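PDB 7A56: envelopment polyprotein from Bovine Schmallenberg virus BH80/Germany/2011, which probably drives fusion of the viral envelope with the host membrane as the class II glycoprotein Gc, captured here as a postfusion trimer. Local coordinates for residues I89-P94 / G343-N348; N111-R116 / D236-I241; N314-A319 / V326-S331. All blocks are in the same frame, centred on the assembly; numbering follows the deposited sequence.

Contact 1. Residues I89-P94 / G343-N348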
ATOM      1  N   ILE A  89       3.695 -24.360 -26.156  1.00 26.31           N
ATOM      2  CA  ILE A  89       4.329 -24.123 -27.460  1.00 26.98           C
ATOM      3  C   ILE A  89       4.471 -25.452 -28.140  1.00 29.12           C
ATOM      4  O   ILE A  89       5.138 -26.350 -27.618  1.00 28.48           O
ATOM      5  CB  ILE A  89       5.702 -23.443 -27.371  1.00 27.48           C
ATOM      6  CG1 ILE A  89       5.598 -22.121 -26.612  1.00 30.40           C
ATOM      7  CG2 ILE A  89       6.308 -23.212 -28.810  1.00 27.30           C
ATOM      8  CD1 ILE A  89       5.063 -20.979 -27.466  1.00 32.45           C
ATOM      9  N   ASN A  90       3.894 -25.564 -29.333  1.00 32.38           N
ATOM     10  CA  ASN A  90       4.068 -26.729 -30.183  1.00 33.97           C
ATOM     11  C   ASN A  90       5.244 -26.545 -31.155  1.00 32.24           C
ATOM     12  O   ASN A  90       5.408 -25.482 -31.774  1.00 32.92           O
ATOM     13  CB  ASN A  90       2.762 -26.976 -30.928  1.00 40.01           C
ATOM     14  CG  ASN A  90       2.838 -28.150 -31.858  1.00 45.89           C
ATOM     15  OD1 ASN A  90       3.064 -29.289 -31.427  1.00 47.57           O
ATOM     16  ND2 ASN A  90       2.611 -27.895 -33.142  1.00 50.94           N
ATOM     17  N   ILE A  91       6.108 -27.559 -31.196  1.00 29.87           N
ATOM     18  CA  ILE A  91       7.282 -27.620 -32.052  1.00 29.96           C
ATOM     19  C   ILE A  91       6.939 -28.531 -33.224  1.00 30.64           C
ATOM     20  O   ILE A  91       6.536 -29.698 -33.012  1.00 35.13           O
ATOM     21  CB  ILE A  91       8.505 -28.173 -31.301  1.00 30.82           C
ATOM     22  CG1 ILE A  91       8.625 -27.564 -29.875  1.00 28.86           C
ATOM     23  CG2 ILE A  91       9.742 -27.918 -32.145  1.00 29.54           C
ATOM     24  CD1 ILE A  91       8.757 -26.059 -29.942  1.00 30.60           C
ATOM     25  N   ALA A  92       7.188 -28.028 -34.440  1.00 32.64           N
ATOM     26  CA  ALA A  92       6.877 -28.762 -35.661  1.00 32.30           C
ATOM     27  C   ALA A  92       8.008 -28.637 -36.676  1.00 33.41           C
ATOM     28  O   ALA A  92       8.739 -27.640 -36.716  1.00 35.05           O
ATOM     29  CB  ALA A  92       5.565 -28.237 -36.278  1.00 30.35           C
ATOM     30  N   MET A  93       8.142 -29.671 -37.505  1.00 34.22           N
ATOM     31  CA  MET A  93       8.962 -29.577 -38.713  1.00 38.49           C
ATOM     32  C   MET A  93       8.526 -28.392 -39.562  1.00 41.06           C
ATOM     33  O   MET A  93       7.328 -28.076 -39.598  1.00 41.84           O
ATOM     34  CB  MET A  93       8.835 -30.865 -39.518  1.00 37.95           C
ATOM     35  CG  MET A  93       9.360 -32.081 -38.811  1.00 45.49           C
ATOM     36  SD  MET A  93      11.145 -31.991 -38.529  1.00 54.72           S
ATOM     37  CE  MET A  93      11.735 -32.400 -40.190  1.00 52.32           C
ATOM     38  N   PRO A  94       9.456 -27.709 -40.236  1.00 45.70           N
ATOM     39  CA  PRO A  94       9.082 -26.608 -41.139  1.00 50.20           C
ATOM     40  C   PRO A  94       8.127 -27.090 -42.219  1.00 54.92           C
ATOM     41  O   PRO A  94       8.379 -28.103 -42.876  1.00 53.80           O
ATOM     42  CB  PRO A  94      10.420 -26.172 -41.744  1.00 50.15           C
ATOM     43  CG  PRO A  94      11.431 -26.667 -40.804  1.00 48.30           C
ATOM     44  CD  PRO A  94      10.911 -27.922 -40.220  1.00 46.88           C
ATOM     45  N   GLY A 343      16.569 -24.407 -33.535  1.00 29.22           N
ATOM     46  CA  GLY A 343      17.063 -24.834 -34.856  1.00 30.82           C
ATOM     47  C   GLY A 343      16.022 -24.528 -35.908  1.00 31.89           C
ATOM     48  O   GLY A 343      15.280 -23.560 -35.749  1.00 31.27           O
ATOM     49  N   ASP A 344      15.915 -25.340 -36.967  1.00 34.69           N
ATOM     50  CA  ASP A 344      15.043 -25.034 -38.099  1.00 34.34           C
ATOM     51  C   ASP A 344      13.660 -25.636 -37.892  1.00 34.67           C
ATOM     52  O   ASP A 344      13.333 -26.729 -38.375  1.00 33.60           O
ATOM     53  CB  ASP A 344      15.706 -25.543 -39.390  1.00 41.32           C
ATOM     54  CG  ASP A 344      14.882 -25.270 -40.648  1.00 44.18           C
ATOM     55  OD1 ASP A 344      14.062 -24.320 -40.697  1.00 40.81           O
ATOM     56  OD2 ASP A 344      15.099 -26.010 -41.632  1.00 53.57           O
ATOM     57  N   PHE A 345      12.827 -24.914 -37.122  1.00 32.16           N
ATOM     58  CA  PHE A 345      11.514 -25.405 -36.744  1.00 32.11           C
ATOM     59  C   PHE A 345      10.451 -24.334 -36.950  1.00 31.78           C
ATOM     60  O   PHE A 345      10.752 -23.147 -37.089  1.00 33.60           O
ATOM     61  CB  PHE A 345      11.535 -25.880 -35.284  1.00 31.76           C
ATOM     62  CG  PHE A 345      12.483 -26.995 -35.077  1.00 32.57           C
ATOM     63  CD1 PHE A 345      12.140 -28.276 -35.452  1.00 35.17           C
ATOM     64  CD2 PHE A 345      13.735 -26.761 -34.585  1.00 32.03           C
ATOM     65  CE1 PHE A 345      13.010 -29.315 -35.293  1.00 37.86           C
ATOM     66  CE2 PHE A 345      14.626 -27.810 -34.434  1.00 34.00           C
ATOM     67  CZ  PHE A 345      14.251 -29.087 -34.766  1.00 37.32           C
ATOM     68  N   ASP A 346       9.200 -24.789 -37.001  1.00 33.20           N
ATOM     69  CA  ASP A 346       8.038 -23.923 -36.845  1.00 37.29           C
ATOM     70  C   ASP A 346       7.513 -24.061 -35.422  1.00 33.69           C
ATOM     71  O   ASP A 346       7.531 -25.145 -34.833  1.00 35.38           O
ATOM     72  CB  ASP A 346       6.902 -24.284 -37.797  1.00 43.15           C
ATOM     73  CG  ASP A 346       7.240 -24.025 -39.283  1.00 49.25           C
ATOM     74  OD1 ASP A 346       8.166 -23.232 -39.618  1.00 49.17           O
ATOM     75  OD2 ASP A 346       6.523 -24.629 -40.113  1.00 53.78           O
ATOM     76  N   TYR A 347       7.011 -22.966 -34.889  1.00 31.89           N
ATOM     77  CA  TYR A 347       6.501 -22.964 -33.532  1.00 28.58           C
ATOM     78  C   TYR A 347       5.115 -22.326 -33.476  1.00 31.65           C
ATOM     79  O   TYR A 347       4.871 -21.300 -34.121  1.00 34.24           O
ATOM     80  CB  TYR A 347       7.415 -22.165 -32.649  1.00 27.84           C
ATOM     81  CG  TYR A 347       8.883 -22.440 -32.746  1.00 28.24           C
ATOM     82  CD1 TYR A 347       9.488 -23.403 -31.930  1.00 29.49           C
ATOM     83  CD2 TYR A 347       9.709 -21.644 -33.546  1.00 25.92           C
ATOM     84  CE1 TYR A 347      10.879 -23.609 -31.954  1.00 31.99           C
ATOM     85  CE2 TYR A 347      11.092 -21.880 -33.608  1.00 25.75           C
ATOM     86  CZ  TYR A 347      11.659 -22.863 -32.823  1.00 28.16           C
ATOM     87  OH  TYR A 347      13.004 -23.041 -32.835  1.00 31.91           O
ATOM     88  N   ASN A 348       4.211 -22.889 -32.683  1.00 29.94           N
ATOM     89  CA  ASN A 348       2.995 -22.132 -32.446  1.00 34.16           C
ATOM     90  C   ASN A 348       2.468 -22.329 -31.019  1.00 31.57           C
ATOM     91  O   ASN A 348       2.493 -23.430 -30.473  1.00 35.05           O
ATOM     92  CB  ASN A 348       1.905 -22.509 -33.431  1.00 39.02           C
ATOM     93  CG  ASN A 348       1.372 -23.883 -33.186  1.00 45.98           C
ATOM     94  OD1 ASN A 348       2.018 -24.868 -33.532  1.00 47.65           O
ATOM     95  ND2 ASN A 348       0.197 -23.974 -32.559  1.00 53.42           N
TER
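N90 and N348 face each other across two antiparallel strands, and their side chains bond as well as their backbones. In N90, CB lies against OD1 of N348, 3.4 Å away. CG is anti to the backbone N (chi1 179°), which turns the amide away from the partner strand; N348 brings its OD1 across to it. At the tip, N90 ND2 donates to N348 OD1 at 3.1 Å; the bond is nearly straight (165°), with the acceptor lying in the amide plane of N90, although the two amides are turned 70° from each other. The second hydrogen of ND2 can then serve S98, on the strand that flanks 89-92 on its other side. Asparagine suits this partly exposed face because one short amide can link three strands.

The main chain repeats the pattern in pairs. N90 N reaches N348 O at 2.8 Å and is answered by N348 N to N90 O, while A92 and D346 exchange a second pair of bonds. Between them, I91 and Y347 form a non-hydrogen-bonded pair on the buried face. There I91 CD1 meets the edge of the Y347 ring, 3.4 Å from Y347 CD1, and I91 CG2 leans on F345 CD1 at 4.1 Å. The Y347 hydroxyl finds its polar partner in S73, so the ring can be buried without stranding its oxygen.

Where the strand pair ends, P94 CG packs against D344 O at 3.1 Å; proline, lacking an N-H, cannot donate a further bond to that oxygen. D346 OD2 bonds to the backbone of N95, and D344 forms a salt bridge with R71. Mainly polar groups, with the A92 methyl among them, thus find bonding partners on one face, while I91 and Y347 pack carbon on the other.

Contact 2. Residues N111-R116 / D236-I241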
ATOM      1  N   ASN A 111       4.071 -14.019  -2.083  1.00 26.41           N
ATOM      2  CA  ASN A 111       4.838 -12.968  -1.433  1.00 25.19           C
ATOM      3  C   ASN A 111       5.080 -13.417   0.017  1.00 27.10           C
ATOM      4  O   ASN A 111       4.341 -14.240   0.565  1.00 25.97           O
ATOM      5  CB  ASN A 111       4.117 -11.593  -1.489  1.00 22.82           C
ATOM      6  CG  ASN A 111       4.309 -10.851  -2.834  1.00 27.02           C
ATOM      7  OD1 ASN A 111       5.289 -11.060  -3.529  1.00 26.60           O
ATOM      8  ND2 ASN A 111       3.395  -9.948  -3.151  1.00 25.71           N
ATOM      9  N   LYS A 112       6.162 -12.949   0.616  1.00 26.19           N
ATOM     10  CA  LYS A 112       6.416 -13.396   1.991  1.00 27.29           C
ATOM     11  C   LYS A 112       7.201 -12.332   2.723  1.00 26.81           C
ATOM     12  O   LYS A 112       7.930 -11.544   2.101  1.00 24.14           O
ATOM     13  CB  LYS A 112       7.197 -14.722   2.042  1.00 28.21           C
ATOM     14  CG  LYS A 112       8.567 -14.667   1.459  1.00 32.64           C
ATOM     15  CD  LYS A 112       9.215 -16.086   1.427  1.00 36.59           C
ATOM     16  CE  LYS A 112      10.570 -16.073   0.695  1.00 38.80           C
ATOM     17  NZ  LYS A 112      11.169 -17.440   0.487  1.00 41.63           N
ATOM     18  N   ALA A 113       7.045 -12.306   4.054  1.00 26.37           N
ATOM     19  CA  ALA A 113       7.922 -11.485   4.886  1.00 25.56           C
ATOM     20  C   ALA A 113       8.030 -12.133   6.279  1.00 27.02           C
ATOM     21  O   ALA A 113       7.222 -12.999   6.665  1.00 25.57           O
ATOM     22  CB  ALA A 113       7.411 -10.032   4.982  1.00 26.74           C
ATOM     23  N   SER A 114       9.103 -11.768   6.983  1.00 28.98           N
ATOM     24  CA  SER A 114       9.302 -12.188   8.353  1.00 29.36           C
ATOM     25  C   SER A 114       8.498 -11.278   9.279  1.00 27.21           C
ATOM     26  O   SER A 114       8.251 -10.102   8.984  1.00 26.78           O
ATOM     27  CB  SER A 114      10.787 -12.125   8.754  1.00 32.23           C
ATOM     28  OG  SER A 114      11.586 -12.756   7.731  1.00 35.76           O
ATOM     29  N   TYR A 115       8.097 -11.837  10.416  1.00 29.17           N
ATOM     30  CA  TYR A 115       7.394 -11.089  11.460  1.00 26.01           C
ATOM     31  C   TYR A 115       8.006 -11.428  12.804  1.00 29.17           C
ATOM     32  O   TYR A 115       8.564 -12.520  13.002  1.00 31.08           O
ATOM     33  CB  TYR A 115       5.880 -11.414  11.474  1.00 28.71           C
ATOM     34  CG  TYR A 115       5.122 -10.808  10.296  1.00 28.90           C
ATOM     35  CD1 TYR A 115       5.342 -11.264   8.960  1.00 28.50           C
ATOM     36  CD2 TYR A 115       4.196  -9.782  10.495  1.00 26.30           C
ATOM     37  CE1 TYR A 115       4.652 -10.674   7.901  1.00 26.37           C
ATOM     38  CE2 TYR A 115       3.496  -9.209   9.473  1.00 26.81           C
ATOM     39  CZ  TYR A 115       3.737  -9.672   8.138  1.00 27.35           C
ATOM     40  OH  TYR A 115       3.077  -9.083   7.082  1.00 25.18           O
ATOM     41  N   ARG A 116       7.842 -10.491  13.754  1.00 31.80           N
ATOM     42  CA  ARG A 116       8.349 -10.708  15.101  1.00 31.08           C
ATOM     43  C   ARG A 116       7.277 -10.455  16.160  1.00 30.38           C
ATOM     44  O   ARG A 116       6.403  -9.579  16.048  1.00 27.37           O
ATOM     45  CB  ARG A 116       9.579  -9.854  15.432  1.00 34.21           C
ATOM     46  CG  ARG A 116       9.353  -8.404  15.367  1.00 39.54           C
ATOM     47  CD  ARG A 116      10.572  -7.656  15.918  1.00 47.64           C
ATOM     48  NE  ARG A 116      10.417  -6.217  15.708  1.00 51.39           N
ATOM     49  CZ  ARG A 116      10.027  -5.359  16.644  1.00 55.94           C
ATOM     50  NH1 ARG A 116       9.906  -4.063  16.358  1.00 57.48           N
ATOM     51  NH2 ARG A 116       9.785  -5.787  17.880  1.00 58.07           N
ATOM     52  N   ASP A 236       4.005  -3.825  -2.167  1.00 23.45           N
ATOM     53  CA  ASP A 236       3.852  -3.465  -0.760  1.00 27.88           C
ATOM     54  C   ASP A 236       2.433  -3.945  -0.367  1.00 32.30           C
ATOM     55  O   ASP A 236       1.491  -3.208  -0.187  1.00 42.31           O
ATOM     56  CB  ASP A 236       4.088  -1.967  -0.577  1.00 33.97           C
ATOM     57  CG  ASP A 236       3.962  -1.552   0.880  1.00 45.64           C
ATOM     58  OD1 ASP A 236       4.175  -2.454   1.727  1.00 41.09           O
ATOM     59  OD2 ASP A 236       3.639  -0.371   1.173  1.00 50.68           O
ATOM     60  N   SER A 237       2.284  -5.255  -0.261  1.00 28.17           N
ATOM     61  CA  SER A 237       1.012  -5.965  -0.185  1.00 30.26           C
ATOM     62  C   SER A 237       0.767  -6.504   1.229  1.00 30.79           C
ATOM     63  O   SER A 237      -0.388  -6.690   1.615  1.00 35.67           O
ATOM     64  CB  SER A 237       0.970  -7.141  -1.211  1.00 28.20           C
ATOM     65  OG  SER A 237       1.978  -8.238  -0.986  1.00 28.95           O
ATOM     66  N   MET A 238       1.787  -6.645   2.005  1.00 25.81           N
ATOM     67  CA  MET A 238       1.621  -7.399   3.251  1.00 22.76           C
ATOM     68  C   MET A 238       1.482  -6.458   4.457  1.00 22.54           C
ATOM     69  O   MET A 238       2.081  -5.394   4.481  1.00 23.21           O
ATOM     70  CB  MET A 238       2.818  -8.323   3.443  1.00 23.43           C
ATOM     71  CG  MET A 238       2.835  -9.484   2.253  1.00 23.04           C
ATOM     72  SD  MET A 238       4.045 -10.629   2.688  1.00 28.36           S
ATOM     73  CE  MET A 238       3.354 -11.604   4.082  1.00 26.01           C
ATOM     74  N   PRO A 239       0.677  -6.859   5.433  1.00 23.24           N
ATOM     75  CA  PRO A 239       0.302  -5.946   6.518  1.00 24.61           C
ATOM     76  C   PRO A 239       1.456  -5.675   7.474  1.00 26.72           C
ATOM     77  O   PRO A 239       2.324  -6.516   7.700  1.00 24.71           O
ATOM     78  CB  PRO A 239      -0.829  -6.700   7.242  1.00 23.86           C
ATOM     79  CG  PRO A 239      -0.556  -8.129   6.981  1.00 25.81           C
ATOM     80  CD  PRO A 239      -0.083  -8.122   5.485  1.00 23.36           C
ATOM     81  N   ASN A 240       1.432  -4.499   8.090  1.00 26.92           N
ATOM     82  CA  ASN A 240       2.534  -4.181   8.996  1.00 31.85           C
ATOM     83  C   ASN A 240       2.366  -4.870  10.346  1.00 25.32           C
ATOM     84  O   ASN A 240       3.337  -5.363  10.923  1.00 27.38           O
ATOM     85  CB  ASN A 240       2.634  -2.675   9.177  1.00 44.23           C
ATOM     86  CG  ASN A 240       3.969  -2.168   8.729  1.00 60.68           C
ATOM     87  OD1 ASN A 240       4.316  -2.223   7.520  1.00 61.35           O
ATOM     88  ND2 ASN A 240       4.773  -1.732   9.699  1.00 71.82           N
ATOM     89  N   ILE A 241       1.148  -4.940  10.837  1.00 23.03           N
ATOM     90  CA  ILE A 241       0.868  -5.597  12.115  1.00 24.61           C
ATOM     91  C   ILE A 241      -0.244  -6.600  11.882  1.00 22.69           C
ATOM     92  O   ILE A 241      -1.202  -6.326  11.162  1.00 23.23           O
ATOM     93  CB  ILE A 241       0.489  -4.571  13.211  1.00 24.94           C
ATOM     94  CG1 ILE A 241       1.747  -3.770  13.573  1.00 29.65           C
ATOM     95  CG2 ILE A 241      -0.073  -5.279  14.498  1.00 24.04           C
ATOM     96  CD1 ILE A 241       1.552  -2.644  14.513  1.00 32.54           C
TER
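M238 lays its thioether across the peptide between K112 and A113, with SD 3.6 Å from K112 C and 3.7 Å from A113 N. The chain turns at its last torsion (chi3 74°), which brings CE round toward Y115, where M238 CE comes to the ring edge 4.1 Å from Y115 CE1. A113 completes the seat: its CB lies 4.1 Å from M238 SD, and a residue this small lets the sulfur settle close to the strand. An unbranched, flexible methionine suits the job of following a backbone with its flank while its tip meets an aromatic edge.

Segment 236-241 is a loop without regular structure that runs almost parallel to strand 111-116, yet too far from it for sheet pairing. Two side-chain hydrogen bonds span the gap, one on each side of the methionine. Y115 points inward, and its OH donates to P239 O at 2.7 Å, in the carbonyl plane and on a lone pair. P239 CD also lies near that hydroxyl. Tyrosine has the length to reach the loop backbone and enough ring surface to be buried by V326 and Y190. The other bond, from N111 ND2 to S237 OG at 3.1 Å, is bent (136°), with the oxygen 30° out of the amide plane.

E196 receives the backbone N-H groups of S237 and M238, so the loop is held by a further residue as well. The loop is thus secured in two ways: the strand's Y115 grips loop backbone through one short, well-directed bond, while S237 and M238 contribute their own side chains.

Contact 3. Residues N314-A319 / V326-S331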
ATOM      1  N   ASN A 314      -7.828 -14.461   4.660  1.00 37.13           N
ATOM      2  CA  ASN A 314      -7.565 -15.799   4.143  1.00 41.67           C
ATOM      3  C   ASN A 314      -6.409 -15.851   3.157  1.00 37.56           C
ATOM      4  O   ASN A 314      -5.902 -16.945   2.918  1.00 35.07           O
ATOM      5  CB  ASN A 314      -8.793 -16.379   3.459  1.00 53.68           C
ATOM      6  CG  ASN A 314      -9.730 -16.974   4.440  1.00 64.71           C
ATOM      7  OD1 ASN A 314     -10.853 -16.507   4.604  1.00 75.79           O
ATOM      8  ND2 ASN A 314      -9.257 -17.987   5.158  1.00 66.30           N
ATOM      9  N   THR A 315      -5.941 -14.715   2.636  1.00 32.91           N
ATOM     10  CA  THR A 315      -4.781 -14.785   1.744  1.00 30.32           C
ATOM     11  C   THR A 315      -3.490 -14.961   2.513  1.00 29.93           C
ATOM     12  O   THR A 315      -2.466 -15.300   1.912  1.00 27.79           O
ATOM     13  CB  THR A 315      -4.694 -13.537   0.872  1.00 30.25           C
ATOM     14  OG1 THR A 315      -4.312 -12.389   1.654  1.00 30.79           O
ATOM     15  CG2 THR A 315      -6.048 -13.294   0.104  1.00 30.90           C
ATOM     16  N   LEU A 316      -3.505 -14.759   3.847  1.00 26.63           N
ATOM     17  CA  LEU A 316      -2.285 -14.870   4.640  1.00 28.39           C
ATOM     18  C   LEU A 316      -2.258 -16.216   5.348  1.00 32.00           C
ATOM     19  O   LEU A 316      -3.268 -16.649   5.919  1.00 34.65           O
ATOM     20  CB  LEU A 316      -2.184 -13.760   5.716  1.00 28.37           C
ATOM     21  CG  LEU A 316      -2.203 -12.326   5.167  1.00 27.38           C
ATOM     22  CD1 LEU A 316      -2.390 -11.240   6.220  1.00 27.82           C
ATOM     23  CD2 LEU A 316      -0.930 -12.011   4.373  1.00 28.97           C
ATOM     24  N   THR A 317      -1.080 -16.827   5.391  1.00 30.10           N
ATOM     25  CA  THR A 317      -0.907 -18.079   6.113  1.00 35.24           C
ATOM     26  C   THR A 317       0.416 -18.016   6.842  1.00 35.71           C
ATOM     27  O   THR A 317       1.369 -17.367   6.401  1.00 33.10           O
ATOM     28  CB  THR A 317      -0.900 -19.334   5.185  1.00 39.53           C
ATOM     29  OG1 THR A 317       0.195 -19.248   4.259  1.00 39.38           O
ATOM     30  CG2 THR A 317      -2.199 -19.479   4.409  1.00 40.42           C
ATOM     31  N   ILE A 318       0.470 -18.685   7.975  1.00 37.48           N
ATOM     32  CA  ILE A 318       1.695 -18.758   8.751  1.00 37.07           C
ATOM     33  C   ILE A 318       2.523 -19.922   8.237  1.00 41.40           C
ATOM     34  O   ILE A 318       2.081 -21.076   8.286  1.00 44.98           O
ATOM     35  CB  ILE A 318       1.384 -18.890  10.262  1.00 33.84           C
ATOM     36  CG1 ILE A 318       0.646 -17.647  10.677  1.00 33.16           C
ATOM     37  CG2 ILE A 318       2.667 -19.068  10.990  1.00 34.82           C
ATOM     38  CD1 ILE A 318      -0.192 -17.791  11.965  1.00 34.86           C
ATOM     39  N   ALA A 319       3.736 -19.621   7.742  1.00 41.69           N
ATOM     40  CA  ALA A 319       4.714 -20.618   7.327  1.00 50.39           C
ATOM     41  C   ALA A 319       5.704 -20.999   8.430  1.00 65.62           C
ATOM     42  O   ALA A 319       6.075 -22.173   8.545  1.00 65.90           O
ATOM     43  CB  ALA A 319       5.467 -20.103   6.097  1.00 44.82           C
ATOM     44  N   VAL A 326       5.367 -15.181   7.259  1.00 26.40           N
ATOM     45  CA  VAL A 326       4.013 -15.172   6.727  1.00 24.75           C
ATOM     46  C   VAL A 326       4.098 -15.154   5.194  1.00 25.69           C
ATOM     47  O   VAL A 326       4.948 -14.452   4.603  1.00 25.09           O
ATOM     48  CB  VAL A 326       3.198 -13.985   7.252  1.00 25.50           C
ATOM     49  CG1 VAL A 326       1.764 -13.920   6.638  1.00 22.61           C
ATOM     50  CG2 VAL A 326       3.182 -14.051   8.858  1.00 25.06           C
ATOM     51  N   HIS A 327       3.200 -15.927   4.569  1.00 27.21           N
ATOM     52  CA  HIS A 327       3.075 -16.007   3.098  1.00 27.90           C
ATOM     53  C   HIS A 327       1.743 -15.396   2.700  1.00 29.35           C
ATOM     54  O   HIS A 327       0.754 -15.540   3.430  1.00 30.07           O
ATOM     55  CB  HIS A 327       3.132 -17.454   2.635  1.00 31.98           C
ATOM     56  CG  HIS A 327       4.464 -18.086   2.828  1.00 34.91           C
ATOM     57  ND1 HIS A 327       4.722 -19.395   2.494  1.00 39.61           N
ATOM     58  CD2 HIS A 327       5.636 -17.577   3.272  1.00 35.63           C
ATOM     59  CE1 HIS A 327       5.991 -19.670   2.725  1.00 40.24           C
ATOM     60  NE2 HIS A 327       6.566 -18.589   3.220  1.00 38.84           N
ATOM     61  N   LYS A 328       1.734 -14.651   1.584  1.00 26.83           N
ATOM     62  CA  LYS A 328       0.521 -14.057   1.038  1.00 24.37           C
ATOM     63  C   LYS A 328       0.290 -14.622  -0.369  1.00 28.07           C
ATOM     64  O   LYS A 328       1.186 -14.570  -1.222  1.00 27.68           O
ATOM     65  CB  LYS A 328       0.601 -12.530   0.941  1.00 27.64           C
ATOM     66  CG  LYS A 328      -0.731 -11.925   0.466  1.00 27.70           C
ATOM     67  CD  LYS A 328      -0.724 -10.407   0.385  1.00 28.84           C
ATOM     68  CE  LYS A 328      -2.031  -9.909  -0.241  1.00 28.91           C
ATOM     69  NZ  LYS A 328      -3.209  -9.971   0.726  1.00 27.36           N
ATOM     70  N   LYS A 329      -0.931 -15.128  -0.585  1.00 29.04           N
ATOM     71  CA  LYS A 329      -1.443 -15.454  -1.906  1.00 31.32           C
ATOM     72  C   LYS A 329      -1.867 -14.180  -2.623  1.00 28.34           C
ATOM     73  O   LYS A 329      -2.600 -13.343  -2.085  1.00 29.20           O
ATOM     74  CB  LYS A 329      -2.629 -16.402  -1.787  1.00 35.69           C
ATOM     75  CG  LYS A 329      -2.269 -17.706  -1.124  1.00 43.24           C
ATOM     76  CD  LYS A 329      -3.382 -18.738  -1.236  1.00 49.06           C
ATOM     77  CE  LYS A 329      -3.922 -19.136   0.157  1.00 56.68           C
ATOM     78  NZ  LYS A 329      -4.833 -20.325   0.105  1.00 58.50           N
ATOM     79  N   VAL A 330      -1.434 -14.076  -3.868  1.00 25.68           N
ATOM     80  CA  VAL A 330      -1.508 -12.882  -4.670  1.00 24.55           C
ATOM     81  C   VAL A 330      -1.893 -13.326  -6.080  1.00 28.09           C
ATOM     82  O   VAL A 330      -1.783 -14.504  -6.440  1.00 29.74           O
ATOM     83  CB  VAL A 330      -0.169 -12.105  -4.688  1.00 26.37           C
ATOM     84  CG1 VAL A 330       0.216 -11.598  -3.323  1.00 26.52           C
ATOM     85  CG2 VAL A 330       0.998 -13.001  -5.240  1.00 26.52           C
ATOM     86  N   SER A 331      -2.323 -12.363  -6.888  1.00 27.51           N
ATOM     87  CA  SER A 331      -2.619 -12.694  -8.257  1.00 24.99           C
ATOM     88  C   SER A 331      -1.310 -12.517  -9.069  1.00 24.01           C
ATOM     89  O   SER A 331      -0.314 -13.170  -8.765  1.00 28.96           O
ATOM     90  CB  SER A 331      -3.796 -11.850  -8.727  1.00 24.59           C
ATOM     91  OG  SER A 331      -3.662 -10.460  -8.417  1.00 27.89           O
TER
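T315 and K329 pair at the open end of a beta hairpin, formed by strands 316-318 and 325-328, away from its partly unmodelled turn. The tight part lies along the backbones and on the face carrying L316, V326 and K328. T315 O accepts the amide N of K329 at 2.9 Å, and farther along T317 and H327 exchange a pair of bonds, with H327 N to T317 O almost straight at 172°. On the packed face L316 CD2 touches both K328 CB, at 3.8 Å, and V326 CG1, at 4.0 Å. M238 packs on V326 and V249 on L316, so leucine and valine fit the site with their branched, apolar ends.

K328 combines both characters. Its aliphatic part lies beside L316, then the chain bends at its end (chi4 76°) to bring K328 NZ to T315 OG1 at 2.8 Å. The threonine hydroxyl sits between the backbone N and the carbonyl carbon, facing the lysine, and also bonds to D313. That aspartate, outside both strands, lies at long range from NZ as a weak ion pair.

On the other face the packing is looser, and T317 and K329 are exposed to solvent. The T317 side chain touches H327 only lightly, T317 OG1 standing 3.8 Å from H327 CB. K329 runs along the outside, where its charge can stay hydrated while its methylenes pass N314. H327 is covered in part by I110 and K112, and its NE2 bonds to E325, which fixes the turn of the ring. Near the turn, the small methyl of A319 lies over one face of that ring, somewhat off its centre: A319 CB is 3.5 Å from the H327 centroid and 15° off the ring normal, a CH-pi contact.

Contacts 2 and 3 adjoin near the middle of the elongated chain, whereas contact 1 lies toward one end, its centre about 44 Å from that of contact 2 and 40 Å from that of contact 3. Strand 98-134 relates all three: it neighbours strand 86-92 of contact 1, supplies 111-116 to contact 2 and pairs with 325-328 of contact 3. A113 and N111 bond to V326 and K328, and M238 CE packs on V326 O, so strand, loop and hairpin meet at one place. Contacts 1 and 3 are strand pairs with a packed and a more polar face; contact 2, partly buried, with N111, A113 and Y115 facing the loop, relies on side chains instead.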